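Local coordinates for protein putative (Helicobacter pylori, PDB 4O8S) that is a nucleotidyltransferase-superfamily protein related to AbiEii toxins of type IV toxin-antitoxin systems and probably transfers a nucleotide to a target not yet known, at residues A[145-150]-A[184-189]; A[39-44]-A[193-198]; A[128-133]-A[151-156]. One frame throughout, in Å; residues are numbered along the deposited sequence.

Contact 1. Residues A[145-150]-A[184-189]; sequences TKARDL and SDYLVD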
loop_
_atom_site.group_PDB
_atom_site.type_symbol
_atom_site.label_atom_id
_atom_site.label_comp_id
_atom_site.label_asym_id
_atom_site.label_seq_id
_atom_site.Cartn_x
_atom_site.Cartn_y
_atom_site.Cartn_z
ATOM N N THR A 145 9.985 -8.431 -7.304
ATOM C CA THR A 145 9.596 -8.167 -8.680
ATOM C C THR A 145 8.100 -8.406 -8.812
ATOM O O THR A 145 7.654 -9.500 -9.179
ATOM C CB THR A 145 10.388 -9.054 -9.659
ATOM O OG1 THR A 145 11.793 -8.777 -9.521
ATOM C CG2 THR A 145 9.956 -8.782 -11.103
ATOM N N LYS A 146 7.322 -7.377 -8.480
ATOM C CA LYS A 146 5.865 -7.473 -8.500
ATOM C C LYS A 146 5.308 -6.245 -9.205
ATOM O O LYS A 146 5.610 -5.104 -8.828
ATOM C CB LYS A 146 5.311 -7.586 -7.076
ATOM C CG LYS A 146 5.584 -8.941 -6.396
ATOM C CD LYS A 146 4.922 -10.100 -7.158
ATOM C CE LYS A 146 5.148 -11.438 -6.462
ATOM N NZ LYS A 146 4.397 -12.527 -7.163
ATOM N N ALA A 147 4.501 -6.483 -10.229
ATOM C CA ALA A 147 4.044 -5.403 -11.088
ATOM C C ALA A 147 3.230 -4.346 -10.327
ATOM O O ALA A 147 3.158 -3.182 -10.748
ATOM C CB ALA A 147 3.253 -5.967 -12.237
ATOM N N ARG A 148 2.618 -4.756 -9.217
ATOM C CA ARG A 148 1.873 -3.829 -8.365
ATOM C C ARG A 148 2.726 -2.660 -7.922
ATOM O O ARG A 148 2.210 -1.555 -7.747
ATOM C CB ARG A 148 1.335 -4.552 -7.136
ATOM C CG ARG A 148 0.196 -5.486 -7.455
ATOM C CD ARG A 148 -0.057 -6.496 -6.331
ATOM N NE ARG A 148 -0.911 -7.578 -6.817
ATOM C CZ ARG A 148 -1.495 -8.496 -6.043
ATOM N NH1 ARG A 148 -1.343 -8.473 -4.717
ATOM N NH2 ARG A 148 -2.242 -9.438 -6.604
ATOM N N ASP A 149 4.024 -2.895 -7.730
ATOM C CA ASP A 149 4.910 -1.821 -7.314
ATOM C C ASP A 149 4.963 -0.736 -8.394
ATOM O O ASP A 149 4.988 0.468 -8.099
ATOM C CB ASP A 149 6.310 -2.364 -7.034
ATOM C CG ASP A 149 6.343 -3.298 -5.829
ATOM O OD1 ASP A 149 5.413 -3.215 -4.994
ATOM O OD2 ASP A 149 7.293 -4.116 -5.725
ATOM N N LEU A 150 4.977 -1.170 -9.650
ATOM C CA LEU A 150 5.005 -0.234 -10.768
ATOM C C LEU A 150 3.684 0.516 -10.883
ATOM O O LEU A 150 3.671 1.745 -11.011
ATOM C CB LEU A 150 5.298 -0.976 -12.073
ATOM C CG LEU A 150 5.339 -0.082 -13.313
ATOM C CD1 LEU A 150 6.352 1.047 -13.143
ATOM C CD2 LEU A 150 5.675 -0.906 -14.539
ATOM N N SER A 184 10.204 -5.636 -19.618
ATOM C CA SER A 184 10.839 -6.950 -19.531
ATOM C C SER A 184 10.704 -7.547 -18.133
ATOM O O SER A 184 10.331 -8.716 -17.977
ATOM C CB SER A 184 12.317 -6.857 -19.928
ATOM O OG SER A 184 13.060 -7.903 -19.322
ATOM N N ASP A 185 10.983 -6.744 -17.112
ATOM C CA ASP A 185 10.890 -7.239 -15.738
ATOM C C ASP A 185 9.475 -7.634 -15.297
ATOM O O ASP A 185 9.305 -8.584 -14.532
ATOM C CB ASP A 185 11.473 -6.225 -14.759
ATOM C CG ASP A 185 12.969 -6.073 -14.904
ATOM O OD1 ASP A 185 13.577 -6.882 -15.641
ATOM O OD2 ASP A 185 13.536 -5.148 -14.279
ATOM N N TYR A 186 8.458 -6.926 -15.784
ATOM C CA TYR A 186 7.117 -7.083 -15.200
ATOM C C TYR A 186 6.072 -7.758 -16.064
ATOM O O TYR A 186 5.006 -8.115 -15.560
ATOM C CB TYR A 186 6.573 -5.717 -14.759
ATOM C CG TYR A 186 7.281 -5.126 -13.566
ATOM C CD1 TYR A 186 7.221 -5.745 -12.320
ATOM C CD2 TYR A 186 7.979 -3.932 -13.673
ATOM C CE1 TYR A 186 7.858 -5.190 -11.210
ATOM C CE2 TYR A 186 8.621 -3.372 -12.567
ATOM C CZ TYR A 186 8.553 -4.011 -11.345
ATOM O OH TYR A 186 9.186 -3.463 -10.248
ATOM N N LEU A 187 6.348 -7.922 -17.358
ATOM C CA LEU A 187 5.311 -8.401 -18.281
ATOM C C LEU A 187 4.659 -9.722 -17.879
ATOM O O LEU A 187 3.428 -9.862 -17.954
ATOM C CB LEU A 187 5.816 -8.463 -19.729
ATOM C CG LEU A 187 4.666 -8.685 -20.722
ATOM C CD1 LEU A 187 3.577 -7.664 -20.495
ATOM C CD2 LEU A 187 5.136 -8.621 -22.166
ATOM N N VAL A 188 5.472 -10.679 -17.434
ATOM C CA VAL A 188 4.927 -11.969 -17.001
ATOM C C VAL A 188 4.024 -11.798 -15.778
ATOM O O VAL A 188 2.899 -12.316 -15.743
ATOM C CB VAL A 188 6.042 -12.997 -16.676
ATOM C CG1 VAL A 188 5.458 -14.215 -15.936
ATOM C CG2 VAL A 188 6.766 -13.422 -17.958
ATOM N N ASP A 189 4.520 -11.068 -14.784
ATOM C CA ASP A 189 3.765 -10.872 -13.559
ATOM C C ASP A 189 2.445 -10.147 -13.839
ATOM O O ASP A 189 1.405 -10.555 -13.328
ATOM C CB ASP A 189 4.591 -10.116 -12.521
ATOM C CG ASP A 189 4.003 -10.226 -11.122
ATOM O OD1 ASP A 189 3.676 -11.373 -10.708
ATOM O OD2 ASP A 189 3.854 -9.173 -10.447
HETATM O O HOH W 1 8.516 -4.885 -7.821
#

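Contact 2. Residues A[39-44]-A[193-198]; sequences LNRFSE and DALLNQ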
loop_
_atom_site.group_PDB
_atom_site.type_symbol
_atom_site.label_atom_id
_atom_site.label_comp_id
_atom_site.label_asym_id
_atom_site.label_seq_id
_atom_site.Cartn_x
_atom_site.Cartn_y
_atom_site.Cartn_z
ATOM N N LEU A 39 -6.535 4.652 -4.587
ATOM C CA LEU A 39 -5.876 3.767 -5.546
ATOM C C LEU A 39 -6.918 3.105 -6.459
ATOM O O LEU A 39 -7.944 2.613 -5.977
ATOM C CB LEU A 39 -5.080 2.682 -4.801
ATOM C CG LEU A 39 -4.309 1.668 -5.653
ATOM C CD1 LEU A 39 -3.164 2.326 -6.390
ATOM C CD2 LEU A 39 -3.773 0.531 -4.753
ATOM N N ASN A 40 -6.658 3.067 -7.765
ATOM C CA ASN A 40 -7.655 2.541 -8.701
ATOM C C ASN A 40 -7.397 1.095 -9.150
ATOM O O ASN A 40 -7.586 0.744 -10.320
ATOM C CB ASN A 40 -7.817 3.471 -9.918
ATOM C CG ASN A 40 -6.533 3.640 -10.684
ATOM O OD1 ASN A 40 -5.436 3.541 -10.117
ATOM N ND2 ASN A 40 -6.649 3.876 -11.988
ATOM N N ARG A 41 -6.946 0.262 -8.213
ATOM C CA ARG A 41 -6.950 -1.188 -8.402
ATOM C C ARG A 41 -7.332 -1.711 -7.034
ATOM O O ARG A 41 -7.187 -0.994 -6.035
ATOM C CB ARG A 41 -5.566 -1.699 -8.811
ATOM C CG ARG A 41 -4.491 -1.556 -7.721
ATOM C CD ARG A 41 -3.216 -2.315 -8.101
ATOM N NE ARG A 41 -2.177 -2.229 -7.072
ATOM C CZ ARG A 41 -2.147 -3.010 -5.993
ATOM N NH1 ARG A 41 -3.097 -3.920 -5.822
ATOM N NH2 ARG A 41 -1.173 -2.887 -5.087
ATOM N N PHE A 42 -7.847 -2.928 -6.975
ATOM C CA PHE A 42 -8.207 -3.540 -5.705
ATOM C C PHE A 42 -6.958 -3.973 -4.944
ATOM O O PHE A 42 -5.880 -4.141 -5.541
ATOM C CB PHE A 42 -9.107 -4.756 -5.954
ATOM C CG PHE A 42 -9.898 -5.186 -4.751
ATOM C CD1 PHE A 42 -10.657 -4.265 -4.035
ATOM C CD2 PHE A 42 -9.900 -6.523 -4.343
ATOM C CE1 PHE A 42 -11.400 -4.665 -2.917
ATOM C CE2 PHE A 42 -10.643 -6.927 -3.234
ATOM C CZ PHE A 42 -11.391 -5.994 -2.521
ATOM N N SER A 43 -7.105 -4.146 -3.631
ATOM C CA SER A 43 -6.022 -4.596 -2.744
ATOM C C SER A 43 -6.649 -5.497 -1.682
ATOM O O SER A 43 -7.711 -5.170 -1.159
ATOM C CB SER A 43 -5.379 -3.391 -2.061
ATOM O OG SER A 43 -4.111 -3.710 -1.490
ATOM N N GLU A 44 -5.996 -6.604 -1.326
ATOM C CA GLU A 44 -6.664 -7.608 -0.496
ATOM C C GLU A 44 -6.018 -7.901 0.866
ATOM O O GLU A 44 -6.652 -8.540 1.699
ATOM C CB GLU A 44 -6.797 -8.949 -1.252
ATOM C CG GLU A 44 -7.036 -8.836 -2.746
ATOM C CD GLU A 44 -6.785 -10.163 -3.475
ATOM O OE1 GLU A 44 -5.610 -10.607 -3.532
ATOM O OE2 GLU A 44 -7.762 -10.757 -3.985
ATOM N N ASP A 193 -1.198 -11.544 -12.884
ATOM C CA ASP A 193 -1.845 -10.875 -11.754
ATOM C C ASP A 193 -3.287 -10.453 -12.088
ATOM O O ASP A 193 -3.510 -9.526 -12.882
ATOM C CB ASP A 193 -1.015 -9.655 -11.335
ATOM C CG ASP A 193 -1.441 -9.078 -9.986
ATOM O OD1 ASP A 193 -2.590 -9.307 -9.557
ATOM O OD2 ASP A 193 -0.617 -8.379 -9.358
ATOM N N ALA A 194 -4.261 -11.113 -11.462
ATOM C CA ALA A 194 -5.679 -10.830 -11.708
ATOM C C ALA A 194 -6.138 -9.461 -11.196
ATOM O O ALA A 194 -7.222 -8.995 -11.556
ATOM C CB ALA A 194 -6.555 -11.925 -11.113
ATOM N N LEU A 195 -5.329 -8.828 -10.349
ATOM C CA LEU A 195 -5.642 -7.475 -9.882
ATOM C C LEU A 195 -5.187 -6.413 -10.899
ATOM O O LEU A 195 -5.561 -5.235 -10.798
ATOM C CB LEU A 195 -5.038 -7.223 -8.490
ATOM C CG LEU A 195 -5.527 -8.148 -7.355
ATOM C CD1 LEU A 195 -5.136 -7.624 -5.975
ATOM C CD2 LEU A 195 -7.028 -8.364 -7.423
ATOM N N LEU A 196 -4.405 -6.841 -11.892
ATOM C CA LEU A 196 -3.799 -5.928 -12.862
ATOM C C LEU A 196 -4.111 -6.249 -14.317
ATOM O O LEU A 196 -4.219 -5.337 -15.149
ATOM C CB LEU A 196 -2.277 -5.928 -12.705
ATOM C CG LEU A 196 -1.667 -5.575 -11.349
ATOM C CD1 LEU A 196 -0.164 -5.804 -11.377
ATOM C CD2 LEU A 196 -1.996 -4.130 -10.966
ATOM N N ASN A 197 -4.223 -7.538 -14.632
ATOM C CA ASN A 197 -4.214 -7.977 -16.029
ATOM C C ASN A 197 -5.334 -7.420 -16.908
ATOM O O ASN A 197 -5.187 -7.366 -18.129
ATOM C CB ASN A 197 -4.097 -9.515 -16.154
ATOM C CG ASN A 197 -5.193 -10.267 -15.408
ATOM O OD1 ASN A 197 -6.287 -9.744 -15.185
ATOM N ND2 ASN A 197 -4.902 -11.514 -15.024
ATOM N N GLN A 198 -6.438 -6.996 -16.298
ATOM C CA GLN A 198 -7.542 -6.420 -17.066
ATOM C C GLN A 198 -7.535 -4.887 -17.094
ATOM O O GLN A 198 -8.324 -4.281 -17.819
ATOM C CB GLN A 198 -8.890 -6.917 -16.535
ATOM C CG GLN A 198 -9.095 -8.425 -16.651
ATOM C CD GLN A 198 -8.848 -8.933 -18.064
ATOM O OE1 GLN A 198 -7.830 -9.581 -18.339
ATOM N NE2 GLN A 198 -9.780 -8.633 -18.975
HETATM O O HOH W 2 -7.977 -4.597 -9.338
#

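Contact 3. Residues A[128-133]-A[151-156]; sequences RIIDNK and FDLHFL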
loop_
_atom_site.group_PDB
_atom_site.type_symbol
_atom_site.label_atom_id
_atom_site.label_comp_id
_atom_site.label_asym_id
_atom_site.label_seq_id
_atom_site.Cartn_x
_atom_site.Cartn_y
_atom_site.Cartn_z
ATOM N N ARG A 128 5.756 8.081 3.282
ATOM C CA ARG A 128 6.249 6.824 3.848
ATOM C C ARG A 128 5.875 5.662 2.916
ATOM O O ARG A 128 6.672 4.746 2.682
ATOM C CB ARG A 128 5.653 6.618 5.245
ATOM C CG ARG A 128 6.247 5.468 6.082
ATOM C CD ARG A 128 5.628 5.509 7.490
ATOM N NE ARG A 128 5.975 4.385 8.369
ATOM C CZ ARG A 128 6.790 4.472 9.425
ATOM N NH1 ARG A 128 7.372 5.626 9.736
ATOM N NH2 ARG A 128 7.028 3.398 10.171
ATOM N N ILE A 129 4.669 5.706 2.360
ATOM C CA ILE A 129 4.279 4.678 1.408
ATOM C C ILE A 129 5.202 4.673 0.181
ATOM O O ILE A 129 5.625 3.607 -0.276
ATOM C CB ILE A 129 2.805 4.808 1.007
ATOM C CG1 ILE A 129 1.936 4.687 2.273
ATOM C CG2 ILE A 129 2.449 3.728 -0.020
ATOM C CD1 ILE A 129 0.487 5.162 2.112
ATOM N N ILE A 130 5.519 5.852 -0.343
ATOM C CA ILE A 130 6.420 5.971 -1.490
ATOM C C ILE A 130 7.784 5.366 -1.148
ATOM O O ILE A 130 8.332 4.565 -1.913
ATOM C CB ILE A 130 6.648 7.461 -1.882
ATOM C CG1 ILE A 130 5.334 8.127 -2.314
ATOM C CG2 ILE A 130 7.637 7.561 -3.029
ATOM C CD1 ILE A 130 5.481 9.596 -2.636
ATOM N N ASP A 131 8.330 5.782 -0.007
ATOM C CA ASP A 131 9.650 5.347 0.471
ATOM C C ASP A 131 9.704 3.818 0.571
ATOM O O ASP A 131 10.634 3.178 0.063
ATOM C CB ASP A 131 9.919 6.012 1.828
ATOM C CG ASP A 131 11.344 5.796 2.342
ATOM O OD1 ASP A 131 12.288 5.619 1.537
ATOM O OD2 ASP A 131 11.513 5.826 3.582
ATOM N N ASN A 132 8.685 3.230 1.191
ATOM C CA ASN A 132 8.620 1.781 1.301
ATOM C C ASN A 132 8.414 1.062 -0.030
ATOM O O ASN A 132 8.876 -0.063 -0.202
ATOM C CB ASN A 132 7.538 1.365 2.293
ATOM C CG ASN A 132 7.863 1.795 3.715
ATOM O OD1 ASN A 132 9.000 2.165 4.010
ATOM N ND2 ASN A 132 6.867 1.749 4.598
ATOM N N LYS A 133 7.709 1.688 -0.970
ATOM C CA LYS A 133 7.538 1.074 -2.288
ATOM C C LYS A 133 8.872 1.035 -3.032
ATOM O O LYS A 133 9.225 0.035 -3.652
ATOM C CB LYS A 133 6.494 1.835 -3.119
ATOM C CG LYS A 133 5.071 1.363 -2.907
ATOM C CD LYS A 133 4.819 0.101 -3.717
ATOM C CE LYS A 133 3.488 -0.526 -3.346
ATOM N NZ LYS A 133 3.186 -1.709 -4.222
ATOM N N PHE A 151 2.577 -0.221 -10.830
ATOM C CA PHE A 151 1.253 0.383 -10.893
ATOM C C PHE A 151 1.115 1.453 -9.815
ATOM O O PHE A 151 0.669 2.585 -10.068
ATOM C CB PHE A 151 0.196 -0.687 -10.636
ATOM C CG PHE A 151 -1.223 -0.191 -10.789
ATOM C CD1 PHE A 151 -1.857 0.498 -9.754
ATOM C CD2 PHE A 151 -1.926 -0.419 -11.973
ATOM C CE1 PHE A 151 -3.174 0.963 -9.897
ATOM C CE2 PHE A 151 -3.241 0.048 -12.136
ATOM C CZ PHE A 151 -3.867 0.736 -11.092
ATOM N N ASP A 152 1.472 1.075 -8.594
ATOM C CA ASP A 152 1.286 1.965 -7.459
ATOM C C ASP A 152 2.183 3.186 -7.523
ATOM O O ASP A 152 1.725 4.305 -7.235
ATOM C CB ASP A 152 1.488 1.218 -6.144
ATOM C CG ASP A 152 0.542 0.047 -5.998
ATOM O OD1 ASP A 152 -0.490 0.033 -6.697
ATOM O OD2 ASP A 152 0.825 -0.859 -5.182
ATOM N N LEU A 153 3.450 2.988 -7.896
ATOM C CA LEU A 153 4.378 4.117 -7.999
ATOM C C LEU A 153 3.953 5.086 -9.102
ATOM O O LEU A 153 4.102 6.300 -8.959
ATOM C CB LEU A 153 5.818 3.648 -8.225
ATOM C CG LEU A 153 6.542 3.200 -6.944
ATOM C CD1 LEU A 153 7.938 2.680 -7.279
ATOM C CD2 LEU A 153 6.623 4.362 -5.963
ATOM N N HIS A 154 3.419 4.539 -10.194
ATOM C CA HIS A 154 2.874 5.347 -11.278
ATOM C C HIS A 154 1.667 6.140 -10.772
ATOM O O HIS A 154 1.563 7.338 -11.020
ATOM C CB HIS A 154 2.496 4.437 -12.448
ATOM C CG HIS A 154 1.728 5.125 -13.530
ATOM N ND1 HIS A 154 0.353 5.256 -13.498
ATOM C CD2 HIS A 154 2.137 5.709 -14.684
ATOM C CE1 HIS A 154 -0.048 5.899 -14.582
ATOM N NE2 HIS A 154 1.015 6.185 -15.316
ATOM N N PHE A 155 0.771 5.470 -10.043
ATOM C CA PHE A 155 -0.389 6.120 -9.443
ATOM C C PHE A 155 0.044 7.261 -8.532
ATOM O O PHE A 155 -0.564 8.354 -8.527
ATOM C CB PHE A 155 -1.177 5.099 -8.613
ATOM C CG PHE A 155 -2.226 5.716 -7.728
ATOM C CD1 PHE A 155 -3.485 6.039 -8.240
ATOM C CD2 PHE A 155 -1.959 5.988 -6.384
ATOM C CE1 PHE A 155 -4.448 6.622 -7.440
ATOM C CE2 PHE A 155 -2.926 6.584 -5.570
ATOM C CZ PHE A 155 -4.181 6.896 -6.095
ATOM N N LEU A 156 1.075 6.997 -7.732
ATOM C CA LEU A 156 1.583 7.990 -6.791
ATOM C C LEU A 156 2.215 9.189 -7.508
ATOM O O LEU A 156 1.939 10.329 -7.160
ATOM C CB LEU A 156 2.592 7.340 -5.833
ATOM C CG LEU A 156 1.879 6.471 -4.774
ATOM C CD1 LEU A 156 2.854 5.532 -4.110
ATOM C CD2 LEU A 156 1.209 7.352 -3.712
#

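Contact 1. Residues A[145-150]-A[184-189]
Asp-189 OD2 takes the backbone N-H of Ala-147 at 2.8 Å, and the bond is nearly straight, 168° at the hydrogen. The carboxylate offers the anti lone pair of OD2, which leaves OD1 turned to Lys-146, whose NZ stands at 3.8 Å from Asp-189 OD1 in a long salt bridge. The lysine chain bends at chi2 (-62°), which brings its CD to 3.6 Å from Asp-189 OD2 as the two side chains cross at about a right angle. The Tyr-186 ring packs beside this bond. With CG beside its backbone N (chi1 -70°), the ring reaches across to the start of helix 147-159: its CE1 comes within 3.3 Å of Lys-146 O, and its CD1 within 3.4 Å of Ala-147 CA. Leu-150 CB sits over one ring face, offset toward the rim, while Leu-150 CD2 lies 3.9 Å from Tyr-186 CD2. In the ring plane is a water that bonds to Tyr-186 OH at 2.9 Å and accepts from Lys-146 N. Nearby, Asp-149 OD1 forms salt bridges with Lys-133 and Arg-144. Cys-137 and Phe-175 close in on the tyrosine from helices 126-139 and 166-176. The arrangement is a helix-helix junction of the helical part that follows the nucleotidyltransferase sheet, in which an aspartate of helix 179-192 holds the N-terminal end of helix 147-159.

Contact 2. Residues A[39-44]-A[193-198]
The guanidinium of Arg-41 has Leu-39 CD2 over one face, 3.9 Å above its plane and toward the rim, while the methyls Leu-195 CD1 and Leu-196 CD2 approach it obliquely from the facing loop. Two loops meet here: 39-44, which leads from helix 29-36 into strand 46-50 of the mixed sheet of the nucleotidyltransferase fold, and 193-198, which joins helices 179-192 and 202-231. Asp-193 shapes the second loop as an Asx turn, its OD1 accepting from Leu-195 N at 2.9 Å, from above the carboxylate plane; its O takes the N-H groups of both Leu-196 and Asn-197. Arg-41 CG lies between the backbone N and the carbonyl carbon (chi1 67°), and from there the chain runs extended to NE, bringing CD to 3.6 Å from Leu-196 CD2. Its charged end goes on to Asp-152 and Glu-30. Leu-195 lies across the extended Glu-44 chain, with CD1 3.9 Å from Glu-44 CG and 3.6 Å from Phe-42 O. The Phe-42 ring leads away to an edge-to-face meeting with Tyr-34. One water joins the two backbones, accepting from Phe-42 N and donating to Leu-195 O, each at 2.9 Å.

Contact 3. Residues A[128-133]-A[151-156]
Lys-133 and Asp-152 reach toward each other from facing helices, and their side chains meet obliquely, NZ to OD2 at 2.7 Å. This salt bridge is also a hydrogen bond: the ammonium approaches Asp-152 OD2 on its anti side, 19° out of the carboxylate plane. The lysine is bent near its root (chi2 -80°) and runs extended from there to NZ, so its CE also passes close to the carboxylate, 3.3 Å from Asp-152 OD2. On the aspartate side, CG stands beside the backbone N, which turns the carboxylate to the lysine tip. The root of the same lysine does apolar work, for Leu-153 CD2 rests against Lys-133 CB at 3.8 Å. Farther from the charges, Ile-130 and Leu-156 slide past each other in opposite directions, and the touching atoms are Ile-130 CG1 and Leu-156 CD1, 4.0 Å apart. That same leucine methyl also lies beside Ile-129 CG2, at a looser 4.5 Å, and so faces two isoleucines of helix 126-139. The helix segments 128-133 and 151-156 pack roughly antiparallel beside helix 29-36, at 144° between their directions, with axes 10.6 Å apart at closest approach. That spacing is bridged by branched aliphatic chains and by the long lysine. Phe-175 of helix 166-176 packs on Leu-153. All six touching residues are buried. A buried lysine meeting the aspartates of an RDxxD sequence is consistent with the polar cluster of AbiEii-type nucleotidyltransferases. One ammonium is shared by the carboxylates of Asp-149, Asp-152 and Glu-30, and Asp-152 gives OD2 to the lysine and OD1 to Arg-41, so both oxygens of its carboxylate are held.

Helix 147-159 is common to contacts 1 and 3, whereas contact 2 joins loops that pack against it. Contact 3 is the most buried, its centre about 8 Å from the centre of the chain, and combines aliphatic packing with a buried ion pair. Contact 1, its centre about 16 Å from that of the chain, is partly buried and relies on a tyrosine, a carboxylate bond to a backbone N-H and a water; contact 2 is also partly buried but has no direct hydrogen bond between its segments. Charges connect them: Arg-148 pairs with Asp-193 between contacts 1 and 2, Asp-149 with Lys-133 between 1 and 3, and Arg-41 with Asp-152 between 2 and 3. Along the chain, contacts 1 and 3 are nested within contact 2.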